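Local coordinates for RNA-dependent RNA Polymerase (Bombyx mori cytoplasmic polyhedrosis virus, PDB 6TZ0), which catalyses RNA-directed RNA synthesis and probably makes both the plus-strand transcripts and the complementary minus strands of the viral genome, at residues Q97-D102 / T349-D354; A355-R360 / E634-S639; A472-V477 / S490-D495; T618-E623 / V630-G635. All blocks are in the same frame, centred on the assembly; numbering follows the deposited sequence.

Overall arrangement
From the N terminus, contact 1 is the first to close, bringing a loop of the N-terminal region back to helix 349-356 after some 250 residues of chain, about half of them helical. Where its second segment ends, contact 2 begins, and it closes a second long loop by joining the end of that helix to residues 634-639. Contact 3, a local hairpin, is nested inside this loop. Contact 4, the hairpin of strands 620-624 and 628-631, shares Glu634 and Gly635 with contact 2. The two hairpins form one mixed sheet, in which strands 474-477 and 620-624 run parallel. Thr349 and Leu353 of contact 1 pack on Leu476 and Tyr622 of this sheet.

Contact 1: Q97-D102 / T349-D354; sequences QGHKYD and TELSLD
Leu351 and Asp102 meet in two ways, one apolar and one polar. The carbonyl O of Asp102 lies against the leucine side chain, 3.3 Å from Leu351 CB, and CD1 comes nearly as close to the same oxygen. The leucine reaches along the loop because its CG lies beside its own backbone N (chi1 -69°), and its other methyl, CD2, comes only to 4.2 Å from Tyr101 O. A leucine suits this place because its apolar side chain fills in between helix and loop, packing on Phe95 as well, while the Asp102 carbonyl O finds its hydrogen-bond partner in Thr347 OG1.

The second meeting is at the carbonyl O of Leu351, on the loop-facing side of helix 349-356. The Asp102 carboxylate comes to it through OD1, and the His99 ring turns its edge to it, with NE2 3.7 Å from Leu351 O and that oxygen near the ring plane. His99 NE2 is 2.7 Å from Asp102 OD1. The ring is directed there by a CG placed between backbone N and carbonyl carbon (chi1 63°), and the other ring nitrogen, ND1, is hydrogen-bonded to Lys96 O. Further along the helix, Asp354 points toward the loop, its OD2 3.8 Å from Gln97 O.

Asp102 OD1 and Leu351 O are both acceptors and cannot bond each other without a proton. Gathered at the NE2 edge, they would be expected to favour a protonated imidazole, with Asp354 OD2 a further acid 5.1 Å from His99 ND1. Electrostatics and van der Waals packing thus probably join the N-terminal region to the polymerase region here.

Contact 2: A355-R360 / E634-S639; sequences AAVFPR and EGTYPS
This is a buried meeting of two irregular stretches: the turn that leaves helix 349-356 and the loop running from strand 628-631 to helix 644-665. One side-chain hydrogen bond and the packing of a proline hold it together.

Val357 is the first residue to abandon helical angles, and its carbonyl O turns to the other segment. Thr636 OG1 donates to Val357 O at 3.2 Å, tilted 26° from the carbonyl plane. The same oxygen also accepts from Asn632 ND2, so two donors grip the carbonyl of the first residue beyond the helix. With OG1 beside its own backbone N (chi1 -42°), Thr636 brings its methyl over as well, and CG2 lies 4.2 Å from Val357 CG2, the two side chains crossing at about a right angle. A beta-branched hydroxyl residue thus supplies donor and apolar surface together.

Pro359 brings its ring to the same hydroxyl, with Pro359 CB and Thr636 OG1 3.5 Å apart and CG and CD at similar range. The ring also rests on the loop backbone, CG lying 3.6 Å from Glu634 O and CB against Gly635 O. Gly635 itself has a positive phi of 108°, a conformation in which a side chain would press on the preceding carbonyl. Pro359 CD also lies over the Phe358 ring, offset toward its rim, and Phe358 packs against Arg469 of the viral structural protein 4 chain.

The Thr636 side chain is about 5 Å from that of Asp552, which binds UTP. A loop with Ser639-Gly640 leading into helix 644-665, close to such an aspartate, is consistent with polymerase motif B beside motif A.

Contact 3: A472-V477 / S490-D495; sequences APIKLV and SGLDND
Lys475 and Gly491 form the tight part of this contact, a hydrogen-bonded pair of an antiparallel hairpin joined through both backbones. Lys475 N donates to Gly491 O over 2.7 Å, meeting the oxygen end-on although the bond is bent at hydrogen. The return bond, from Gly491 N to Lys475 O at 2.8 Å, is straighter (169°), but its donor stands above the carbonyl plane. Ser490 CA adds a CA-H...O contact to Lys475 O at 3.4 Å. Gly491 has no side chain on the face where Lys475 CB lies, so the two backbones meet without a side-chain pair there, and Lys475 CB rests directly on Gly491 O.

Beside this pair Ile474 adds apolar packing. Its CG2 branch, opposite its own backbone N, comes within 3.7 Å of Gly491 O and touches Ser490 CB and Leu492 CB, so one branched residue spans three successive partners. Ser490 OG is turned between N and carbonyl carbon (chi1 69°), where it bonds to Pro638 O in the loop 634-639.

Away from the pair the contact thins. Ala472 CB and Asp493 OD2 approach only to 4.3 Å, and the exposed Pro473 faces away. The lysine chain is bent at chi2 and chi3; its end leads away from the hairpin, and the side chain packs against Glu432. Asp493 has other work as the N-cap of helix 494-499, its OD1 accepting a weak bond from Arg496 N.

The hairpin forms one half of a four-stranded mixed sheet, in which strand 474-477 runs parallel to 620-624. The long loop between its strands carries Arg485, a UTP-binding residue, which is consistent with the motif F hairpin of polymerase fingers.

Contact 4: T618-E623 / V630-G635; sequences TSTSYE and VKNAEG
Tyr622 and Val630 exchange two backbone hydrogen bonds as the hydrogen-bonded pair of an antiparallel hairpin. Val630 O takes Tyr622 N at 2.7 Å, and Tyr622 O takes Val630 N at 2.6 Å, both donors lying almost in line with the carbonyl. Val630 O also receives a CA-H...O contact from Ser621 CA. Ser621 OG is served from next door, by Gln629 NE2.

Beyond the strands, side chains take a larger part. Ser619 OG, brought beside its own backbone N (chi1 -63°), donates to Asn632 O at 3.1 Å from above the carbonyl plane. The same hydroxyl has a weak bond with Thr501 O of the viral structural protein 4 chain. Asn632 lies alongside Thr620, pointing the same way, with Asn632 CB 3.6 Å from Thr620 O. Its amide is used at both ends: OD1 accepts a weak bond from Ala633 N, while ND2 serves Val357 O.

At the far end Thr618 OG1 donates to Glu634 OE2 at 3.2 Å, on the anti side of the carboxylate. The glutamate reaches it by bending at chi2 (-90°), which brings its end back to the threonine.

Small hydroxyl residues thus suit this end, each satisfying an acceptor where the strands part. Asp495 of viral structural protein 4, close to Glu634 OE1, could raise the carboxylate pKa, while Thr618 and a weak bond with His542 of that chain would offset it, leaving the balance open.

Contact 1: Q97-D102 / T349-D354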
loop_
_atom_site.group_PDB
_atom_site.type_symbol
_atom_site.label_atom_id
_atom_site.label_comp_id
_atom_site.label_asym_id
_atom_site.label_seq_id
_atom_site.Cartn_x
_atom_site.Cartn_y
_atom_site.Cartn_z
ATOM N N GLN A 97 -24.892 6.022 -12.977
ATOM C CA GLN A 97 -23.649 5.837 -13.714
ATOM C C GLN A 97 -22.943 7.145 -14.035
ATOM O O GLN A 97 -21.854 7.411 -13.518
ATOM C CB GLN A 97 -23.934 5.098 -15.011
ATOM C CG GLN A 97 -22.724 4.838 -15.853
ATOM C CD GLN A 97 -23.085 4.199 -17.162
ATOM O OE1 GLN A 97 -24.249 3.942 -17.443
ATOM N NE2 GLN A 97 -22.095 3.971 -17.985
ATOM N N GLY A 98 -23.547 7.971 -14.878
ATOM C CA GLY A 98 -22.984 9.283 -15.089
ATOM C C GLY A 98 -23.650 10.275 -14.168
ATOM O O GLY A 98 -24.702 10.829 -14.498
ATOM N N HIS A 99 -23.047 10.512 -13.011
ATOM C CA HIS A 99 -23.563 11.468 -12.051
ATOM C C HIS A 99 -22.548 12.586 -11.895
ATOM O O HIS A 99 -21.342 12.336 -11.811
ATOM C CB HIS A 99 -23.897 10.804 -10.705
ATOM C CG HIS A 99 -22.722 10.215 -9.994
ATOM N ND1 HIS A 99 -22.217 8.970 -10.294
ATOM C CD2 HIS A 99 -21.974 10.686 -8.970
ATOM C CE1 HIS A 99 -21.198 8.707 -9.495
ATOM N NE2 HIS A 99 -21.029 9.733 -8.683
ATOM N N LYS A 100 -23.053 13.820 -11.888
ATOM C CA LYS A 100 -22.203 14.984 -12.106
ATOM C C LYS A 100 -21.297 15.263 -10.915
ATOM O O LYS A 100 -20.126 15.614 -11.092
ATOM C CB LYS A 100 -23.072 16.199 -12.425
ATOM C CG LYS A 100 -22.291 17.459 -12.732
ATOM C CD LYS A 100 -23.206 18.595 -13.143
ATOM C CE LYS A 100 -23.772 18.343 -14.529
ATOM N NZ LYS A 100 -22.703 18.348 -15.563
ATOM N N TYR A 101 -21.803 15.103 -9.701
ATOM C CA TYR A 101 -21.089 15.541 -8.513
ATOM C C TYR A 101 -20.605 14.339 -7.720
ATOM O O TYR A 101 -21.368 13.401 -7.479
ATOM C CB TYR A 101 -21.982 16.427 -7.646
ATOM C CG TYR A 101 -22.445 17.654 -8.379
ATOM C CD1 TYR A 101 -21.587 18.721 -8.590
ATOM C CD2 TYR A 101 -23.738 17.740 -8.873
ATOM C CE1 TYR A 101 -22.002 19.839 -9.269
ATOM C CE2 TYR A 101 -24.163 18.852 -9.553
ATOM C CZ TYR A 101 -23.290 19.900 -9.747
ATOM O OH TYR A 101 -23.699 21.023 -10.421
ATOM N N ASP A 102 -19.338 14.375 -7.320
ATOM C CA ASP A 102 -18.774 13.389 -6.416
ATOM C C ASP A 102 -18.451 13.978 -5.057
ATOM O O ASP A 102 -17.973 13.256 -4.178
ATOM C CB ASP A 102 -17.504 12.777 -7.013
ATOM C CG ASP A 102 -17.784 11.921 -8.221
ATOM O OD1 ASP A 102 -18.895 11.367 -8.310
ATOM O OD2 ASP A 102 -16.891 11.789 -9.078
ATOM N N THR A 349 -17.132 7.572 0.165
ATOM C CA THR A 349 -16.415 6.731 -0.782
ATOM C C THR A 349 -17.321 6.084 -1.819
ATOM O O THR A 349 -16.821 5.620 -2.849
ATOM C CB THR A 349 -15.635 5.664 -0.028
ATOM O OG1 THR A 349 -15.032 4.760 -0.960
ATOM C CG2 THR A 349 -16.538 4.931 0.882
ATOM N N GLU A 350 -18.638 6.064 -1.590
ATOM C CA GLU A 350 -19.555 5.633 -2.637
ATOM C C GLU A 350 -19.577 6.620 -3.797
ATOM O O GLU A 350 -19.909 6.244 -4.924
ATOM C CB GLU A 350 -20.968 5.472 -2.082
ATOM C CG GLU A 350 -21.152 4.434 -0.990
ATOM C CD GLU A 350 -20.975 5.009 0.405
ATOM O OE1 GLU A 350 -20.693 6.216 0.522
ATOM O OE2 GLU A 350 -21.144 4.262 1.387
ATOM N N LEU A 351 -19.237 7.883 -3.539
ATOM C CA LEU A 351 -19.233 8.887 -4.593
ATOM C C LEU A 351 -17.942 8.875 -5.397
ATOM O O LEU A 351 -17.968 9.152 -6.599
ATOM C CB LEU A 351 -19.462 10.274 -3.996
ATOM C CG LEU A 351 -20.847 10.563 -3.420
ATOM C CD1 LEU A 351 -20.864 11.906 -2.731
ATOM C CD2 LEU A 351 -21.889 10.515 -4.518
ATOM N N SER A 352 -16.819 8.554 -4.766
ATOM C CA SER A 352 -15.525 8.553 -5.430
ATOM C C SER A 352 -15.082 7.167 -5.866
ATOM O O SER A 352 -14.015 7.036 -6.479
ATOM C CB SER A 352 -14.464 9.159 -4.513
ATOM O OG SER A 352 -13.182 9.098 -5.112
ATOM N N LEU A 353 -15.878 6.139 -5.576
ATOM C CA LEU A 353 -15.489 4.770 -5.885
ATOM C C LEU A 353 -15.502 4.508 -7.383
ATOM O O LEU A 353 -14.682 3.738 -7.890
ATOM C CB LEU A 353 -16.419 3.816 -5.140
ATOM C CG LEU A 353 -16.220 2.309 -5.079
ATOM C CD1 LEU A 353 -16.642 1.852 -3.711
ATOM C CD2 LEU A 353 -17.084 1.631 -6.117
ATOM N N ASP A 354 -16.407 5.152 -8.114
ATOM C CA ASP A 354 -16.505 4.912 -9.547
ATOM C C ASP A 354 -15.404 5.634 -10.314
ATOM O O ASP A 354 -15.200 5.363 -11.498
ATOM C CB ASP A 354 -17.883 5.351 -10.039
ATOM C CG ASP A 354 -18.292 4.685 -11.334
ATOM O OD1 ASP A 354 -17.558 3.815 -11.830
ATOM O OD2 ASP A 354 -19.366 5.035 -11.864
#

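Contact 2: A355-R360 / E634-S639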
loop_
_atom_site.group_PDB
_atom_site.type_symbol
_atom_site.label_atom_id
_atom_site.label_comp_id
_atom_site.label_asym_id
_atom_site.label_seq_id
_atom_site.Cartn_x
_atom_site.Cartn_y
_atom_site.Cartn_z
ATOM N N ALA A 355 -14.696 6.556 -9.669
ATOM C CA ALA A 355 -13.594 7.259 -10.301
ATOM C C ALA A 355 -12.235 6.838 -9.772
ATOM O O ALA A 355 -11.222 7.143 -10.406
ATOM C CB ALA A 355 -13.754 8.769 -10.113
ATOM N N ALA A 356 -12.187 6.159 -8.633
ATOM C CA ALA A 356 -10.901 5.760 -8.084
ATOM C C ALA A 356 -10.498 4.354 -8.500
ATOM O O ALA A 356 -9.314 4.096 -8.739
ATOM C CB ALA A 356 -10.933 5.859 -6.558
ATOM N N VAL A 357 -11.457 3.433 -8.599
ATOM C CA VAL A 357 -11.148 2.013 -8.667
ATOM C C VAL A 357 -11.926 1.290 -9.760
ATOM O O VAL A 357 -11.770 0.081 -9.923
ATOM C CB VAL A 357 -11.385 1.365 -7.280
ATOM C CG1 VAL A 357 -12.863 1.126 -7.003
ATOM C CG2 VAL A 357 -10.497 0.143 -7.010
ATOM N N PHE A 358 -12.730 1.991 -10.547
ATOM C CA PHE A 358 -13.486 1.307 -11.592
ATOM C C PHE A 358 -12.586 1.081 -12.805
ATOM O O PHE A 358 -11.909 2.014 -13.243
ATOM C CB PHE A 358 -14.712 2.121 -12.000
ATOM C CG PHE A 358 -15.726 1.344 -12.798
ATOM C CD1 PHE A 358 -16.692 0.589 -12.158
ATOM C CD2 PHE A 358 -15.690 1.335 -14.177
ATOM C CE1 PHE A 358 -17.622 -0.131 -12.882
ATOM C CE2 PHE A 358 -16.603 0.602 -14.902
ATOM C CZ PHE A 358 -17.574 -0.124 -14.254
ATOM N N PRO A 359 -12.570 -0.122 -13.380
ATOM C CA PRO A 359 -11.625 -0.414 -14.462
ATOM C C PRO A 359 -12.031 0.231 -15.777
ATOM O O PRO A 359 -13.195 0.560 -16.003
ATOM C CB PRO A 359 -11.678 -1.938 -14.567
ATOM C CG PRO A 359 -13.024 -2.281 -14.099
ATOM C CD PRO A 359 -13.365 -1.306 -13.021
ATOM N N ARG A 360 -11.052 0.388 -16.662
ATOM C CA ARG A 360 -11.305 1.017 -17.949
ATOM C C ARG A 360 -10.366 0.476 -19.016
ATOM O O ARG A 360 -9.334 -0.123 -18.714
ATOM C CB ARG A 360 -11.178 2.531 -17.852
ATOM C CG ARG A 360 -9.819 3.034 -17.459
ATOM C CD ARG A 360 -9.884 4.538 -17.429
ATOM N NE ARG A 360 -8.609 5.167 -17.134
ATOM C CZ ARG A 360 -8.416 6.477 -17.186
ATOM N NH1 ARG A 360 -9.416 7.273 -17.532
ATOM N NH2 ARG A 360 -7.229 6.992 -16.908
ATOM N N GLU A 634 -14.278 -6.140 -12.573
ATOM C CA GLU A 634 -12.987 -6.803 -12.480
ATOM C C GLU A 634 -12.051 -6.279 -13.563
ATOM O O GLU A 634 -12.489 -5.800 -14.608
ATOM C CB GLU A 634 -13.176 -8.321 -12.587
ATOM C CG GLU A 634 -12.064 -9.174 -11.982
ATOM C CD GLU A 634 -10.966 -9.497 -12.965
ATOM O OE1 GLU A 634 -11.269 -9.565 -14.173
ATOM O OE2 GLU A 634 -9.801 -9.677 -12.542
ATOM N N GLY A 635 -10.754 -6.340 -13.290
ATOM C CA GLY A 635 -9.778 -5.882 -14.258
ATOM C C GLY A 635 -9.110 -4.588 -13.851
ATOM O O GLY A 635 -8.700 -3.790 -14.697
ATOM N N THR A 636 -9.031 -4.360 -12.552
ATOM C CA THR A 636 -8.284 -3.263 -11.971
ATOM C C THR A 636 -6.970 -3.882 -11.492
ATOM O O THR A 636 -6.658 -5.026 -11.830
ATOM C CB THR A 636 -9.147 -2.609 -10.882
ATOM O OG1 THR A 636 -10.486 -2.517 -11.369
ATOM C CG2 THR A 636 -8.728 -1.171 -10.580
ATOM N N TYR A 637 -6.169 -3.143 -10.737
ATOM C CA TYR A 637 -5.072 -3.756 -10.030
ATOM C C TYR A 637 -5.217 -3.406 -8.555
ATOM O O TYR A 637 -5.436 -2.231 -8.230
ATOM C CB TYR A 637 -3.723 -3.278 -10.567
ATOM C CG TYR A 637 -2.606 -4.203 -10.181
ATOM C CD1 TYR A 637 -2.419 -5.397 -10.860
ATOM C CD2 TYR A 637 -1.769 -3.913 -9.116
ATOM C CE1 TYR A 637 -1.418 -6.261 -10.507
ATOM C CE2 TYR A 637 -0.765 -4.776 -8.755
ATOM C CZ TYR A 637 -0.595 -5.945 -9.452
ATOM O OH TYR A 637 0.409 -6.807 -9.094
ATOM N N PRO A 638 -5.111 -4.382 -7.643
ATOM C CA PRO A 638 -5.631 -4.174 -6.276
ATOM C C PRO A 638 -4.859 -3.160 -5.452
ATOM O O PRO A 638 -5.464 -2.469 -4.623
ATOM C CB PRO A 638 -5.547 -5.578 -5.662
ATOM C CG PRO A 638 -5.524 -6.506 -6.825
ATOM C CD PRO A 638 -4.765 -5.791 -7.888
ATOM N N SER A 639 -3.538 -3.100 -5.615
ATOM C CA SER A 639 -2.641 -2.071 -5.085
ATOM C C SER A 639 -2.498 -2.066 -3.562
ATOM O O SER A 639 -1.738 -1.262 -3.016
ATOM C CB SER A 639 -3.049 -0.679 -5.586
ATOM O OG SER A 639 -2.169 0.315 -5.096
#

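Contact 3: A472-V477 / S490-D495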
loop_
_atom_site.group_PDB
_atom_site.type_symbol
_atom_site.label_atom_id
_atom_site.label_comp_id
_atom_site.label_asym_id
_atom_site.label_seq_id
_atom_site.Cartn_x
_atom_site.Cartn_y
_atom_site.Cartn_z
ATOM N N ALA A 472 -13.288 -15.622 0.273
ATOM C CA ALA A 472 -13.372 -14.392 1.046
ATOM C C ALA A 472 -13.275 -13.165 0.144
ATOM O O ALA A 472 -12.555 -13.180 -0.858
ATOM C CB ALA A 472 -12.258 -14.348 2.086
ATOM N N PRO A 473 -13.979 -12.083 0.468
ATOM C CA PRO A 473 -13.920 -10.884 -0.370
ATOM C C PRO A 473 -12.713 -10.017 -0.049
ATOM O O PRO A 473 -12.110 -10.105 1.021
ATOM C CB PRO A 473 -15.220 -10.154 -0.021
ATOM C CG PRO A 473 -15.479 -10.543 1.378
ATOM C CD PRO A 473 -15.010 -11.962 1.515
ATOM N N ILE A 474 -12.377 -9.154 -1.002
ATOM C CA ILE A 474 -11.265 -8.221 -0.872
ATOM C C ILE A 474 -11.816 -6.895 -0.369
ATOM O O ILE A 474 -12.703 -6.305 -0.993
ATOM C CB ILE A 474 -10.518 -8.049 -2.203
ATOM C CG1 ILE A 474 -9.869 -9.369 -2.618
ATOM C CG2 ILE A 474 -9.478 -6.956 -2.089
ATOM C CD1 ILE A 474 -9.310 -9.362 -4.010
ATOM N N LYS A 475 -11.292 -6.425 0.757
ATOM C CA LYS A 475 -11.853 -5.264 1.425
ATOM C C LYS A 475 -11.385 -3.973 0.764
ATOM O O LYS A 475 -10.375 -3.931 0.064
ATOM C CB LYS A 475 -11.467 -5.261 2.901
ATOM C CG LYS A 475 -11.915 -6.499 3.645
ATOM C CD LYS A 475 -13.421 -6.632 3.653
ATOM C CE LYS A 475 -14.052 -5.601 4.566
ATOM N NZ LYS A 475 -15.528 -5.765 4.646
ATOM N N LEU A 476 -12.143 -2.910 1.002
ATOM C CA LEU A 476 -11.867 -1.593 0.452
ATOM C C LEU A 476 -11.745 -0.597 1.596
ATOM O O LEU A 476 -12.567 -0.594 2.517
ATOM C CB LEU A 476 -12.979 -1.177 -0.518
ATOM C CG LEU A 476 -12.836 0.034 -1.438
ATOM C CD1 LEU A 476 -13.601 -0.238 -2.708
ATOM C CD2 LEU A 476 -13.363 1.311 -0.803
ATOM N N VAL A 477 -10.724 0.248 1.540
ATOM C CA VAL A 477 -10.529 1.295 2.536
ATOM C C VAL A 477 -10.019 2.544 1.824
ATOM O O VAL A 477 -9.202 2.466 0.903
ATOM C CB VAL A 477 -9.601 0.814 3.682
ATOM C CG1 VAL A 477 -8.243 0.358 3.169
ATOM C CG2 VAL A 477 -9.444 1.880 4.760
ATOM N N SER A 490 -7.046 -1.150 -1.530
ATOM C CA SER A 490 -7.626 -2.435 -1.171
ATOM C C SER A 490 -6.887 -3.072 -0.006
ATOM O O SER A 490 -5.712 -2.799 0.242
ATOM C CB SER A 490 -7.606 -3.400 -2.352
ATOM O OG SER A 490 -6.285 -3.794 -2.658
ATOM N N GLY A 491 -7.601 -3.931 0.710
ATOM C CA GLY A 491 -7.020 -4.697 1.788
ATOM C C GLY A 491 -7.471 -6.135 1.703
ATOM O O GLY A 491 -8.648 -6.408 1.465
ATOM N N LEU A 492 -6.548 -7.064 1.889
ATOM C CA LEU A 492 -6.831 -8.478 1.730
ATOM C C LEU A 492 -6.113 -9.274 2.806
ATOM O O LEU A 492 -5.138 -8.814 3.400
ATOM C CB LEU A 492 -6.464 -8.934 0.312
ATOM C CG LEU A 492 -5.187 -8.360 -0.313
ATOM C CD1 LEU A 492 -3.949 -9.116 0.050
ATOM C CD2 LEU A 492 -5.336 -8.300 -1.818
ATOM N N ASP A 493 -6.625 -10.477 3.063
ATOM C CA ASP A 493 -6.177 -11.293 4.182
ATOM C C ASP A 493 -4.787 -11.864 3.917
ATOM O O ASP A 493 -4.205 -11.676 2.848
ATOM C CB ASP A 493 -7.191 -12.397 4.469
ATOM C CG ASP A 493 -7.500 -13.248 3.251
ATOM O OD1 ASP A 493 -7.044 -12.911 2.141
ATOM O OD2 ASP A 493 -8.202 -14.268 3.406
ATOM N N ASN A 494 -4.255 -12.591 4.906
ATOM C CA ASN A 494 -2.881 -13.076 4.829
ATOM C C ASN A 494 -2.658 -14.109 3.737
ATOM O O ASN A 494 -1.521 -14.274 3.289
ATOM C CB ASN A 494 -2.429 -13.680 6.152
ATOM C CG ASN A 494 -2.057 -12.645 7.159
ATOM O OD1 ASN A 494 -1.678 -11.537 6.801
ATOM N ND2 ASN A 494 -2.042 -13.028 8.418
ATOM N N ASP A 495 -3.699 -14.784 3.276
ATOM C CA ASP A 495 -3.476 -15.844 2.308
ATOM C C ASP A 495 -3.548 -15.351 0.870
ATOM O O ASP A 495 -2.764 -15.806 0.027
ATOM C CB ASP A 495 -4.481 -16.958 2.548
ATOM C CG ASP A 495 -4.388 -17.520 3.940
ATOM O OD1 ASP A 495 -3.271 -17.557 4.495
ATOM O OD2 ASP A 495 -5.443 -17.889 4.497
#

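Contact 4: T618-E623 / V630-G635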
loop_
_atom_site.group_PDB
_atom_site.type_symbol
_atom_site.label_atom_id
_atom_site.label_comp_id
_atom_site.label_asym_id
_atom_site.label_seq_id
_atom_site.Cartn_x
_atom_site.Cartn_y
_atom_site.Cartn_z
ATOM N N THR A 618 -9.859 -9.583 -8.860
ATOM C CA THR A 618 -9.416 -8.279 -8.396
ATOM C C THR A 618 -10.472 -7.549 -7.575
ATOM O O THR A 618 -10.114 -6.834 -6.631
ATOM C CB THR A 618 -9.007 -7.426 -9.607
ATOM O OG1 THR A 618 -8.040 -8.141 -10.384
ATOM C CG2 THR A 618 -8.383 -6.113 -9.193
ATOM N N SER A 619 -11.755 -7.814 -7.850
ATOM C CA SER A 619 -12.870 -6.939 -7.489
ATOM C C SER A 619 -13.004 -6.728 -5.989
ATOM O O SER A 619 -13.260 -7.669 -5.234
ATOM C CB SER A 619 -14.167 -7.519 -8.037
ATOM O OG SER A 619 -14.142 -7.564 -9.444
ATOM N N THR A 620 -12.825 -5.484 -5.568
ATOM C CA THR A 620 -12.963 -5.120 -4.173
ATOM C C THR A 620 -14.429 -4.978 -3.802
ATOM O O THR A 620 -15.260 -4.549 -4.604
ATOM C CB THR A 620 -12.235 -3.812 -3.888
ATOM O OG1 THR A 620 -12.786 -2.782 -4.712
ATOM C CG2 THR A 620 -10.771 -3.954 -4.199
ATOM N N SER A 621 -14.737 -5.342 -2.565
ATOM C CA SER A 621 -16.088 -5.260 -2.033
ATOM C C SER A 621 -16.101 -4.232 -0.915
ATOM O O SER A 621 -15.317 -4.332 0.032
ATOM C CB SER A 621 -16.556 -6.622 -1.529
ATOM O OG SER A 621 -17.852 -6.532 -0.981
ATOM N N TYR A 622 -16.976 -3.242 -1.030
ATOM C CA TYR A 622 -17.152 -2.231 0.001
ATOM C C TYR A 622 -18.500 -2.418 0.677
ATOM O O TYR A 622 -19.507 -2.663 0.007
ATOM C CB TYR A 622 -17.036 -0.819 -0.571
ATOM C CG TYR A 622 -17.304 0.231 0.469
ATOM C CD1 TYR A 622 -16.419 0.438 1.518
ATOM C CD2 TYR A 622 -18.448 1.014 0.410
ATOM C CE1 TYR A 622 -16.668 1.389 2.481
ATOM C CE2 TYR A 622 -18.703 1.966 1.363
ATOM C CZ TYR A 622 -17.818 2.142 2.403
ATOM O OH TYR A 622 -18.067 3.104 3.353
ATOM N N GLU A 623 -18.513 -2.307 2.002
ATOM C CA GLU A 623 -19.733 -2.437 2.790
ATOM C C GLU A 623 -20.274 -1.046 3.085
ATOM O O GLU A 623 -19.715 -0.318 3.911
ATOM C CB GLU A 623 -19.462 -3.200 4.081
ATOM C CG GLU A 623 -20.688 -3.382 4.941
ATOM C CD GLU A 623 -20.401 -4.167 6.200
ATOM O OE1 GLU A 623 -19.229 -4.540 6.414
ATOM O OE2 GLU A 623 -21.349 -4.419 6.973
ATOM N N VAL A 630 -21.319 -3.406 -1.759
ATOM C CA VAL A 630 -21.074 -2.925 -3.112
ATOM C C VAL A 630 -19.809 -3.588 -3.631
ATOM O O VAL A 630 -18.761 -3.534 -2.979
ATOM C CB VAL A 630 -20.940 -1.391 -3.143
ATOM C CG1 VAL A 630 -20.658 -0.902 -4.553
ATOM C CG2 VAL A 630 -22.182 -0.741 -2.585
ATOM N N LYS A 631 -19.901 -4.202 -4.802
ATOM C CA LYS A 631 -18.769 -4.859 -5.432
ATOM C C LYS A 631 -18.313 -4.048 -6.636
ATOM O O LYS A 631 -19.015 -3.152 -7.098
ATOM C CB LYS A 631 -19.140 -6.287 -5.832
ATOM C CG LYS A 631 -19.449 -7.141 -4.619
ATOM C CD LYS A 631 -19.919 -8.518 -4.985
ATOM C CE LYS A 631 -21.329 -8.505 -5.534
ATOM N NZ LYS A 631 -22.318 -8.127 -4.493
ATOM N N ASN A 632 -17.112 -4.339 -7.112
ATOM C CA ASN A 632 -16.531 -3.625 -8.237
ATOM C C ASN A 632 -16.519 -4.526 -9.468
ATOM O O ASN A 632 -16.634 -5.743 -9.368
ATOM C CB ASN A 632 -15.111 -3.178 -7.882
ATOM C CG ASN A 632 -14.559 -2.152 -8.839
ATOM O OD1 ASN A 632 -15.239 -1.717 -9.760
ATOM N ND2 ASN A 632 -13.305 -1.787 -8.648
ATOM N N ALA A 633 -16.388 -3.914 -10.640
ATOM C CA ALA A 633 -16.069 -4.703 -11.817
ATOM C C ALA A 633 -14.608 -5.144 -11.764
ATOM O O ALA A 633 -13.795 -4.604 -11.012
ATOM C CB ALA A 633 -16.347 -3.916 -13.094
ATOM N N GLU A 634 -14.278 -6.140 -12.573
ATOM C CA GLU A 634 -12.987 -6.803 -12.480
ATOM C C GLU A 634 -12.051 -6.279 -13.563
ATOM O O GLU A 634 -12.489 -5.800 -14.608
ATOM C CB GLU A 634 -13.176 -8.321 -12.587
ATOM C CG GLU A 634 -12.064 -9.174 -11.982
ATOM C CD GLU A 634 -10.966 -9.497 -12.965
ATOM O OE1 GLU A 634 -11.269 -9.565 -14.173
ATOM O OE2 GLU A 634 -9.801 -9.677 -12.542
ATOM N N GLY A 635 -10.754 -6.340 -13.290
ATOM C CA GLY A 635 -9.778 -5.882 -14.258
ATOM C C GLY A 635 -9.110 -4.588 -13.851
ATOM O O GLY A 635 -8.700 -3.790 -14.697
#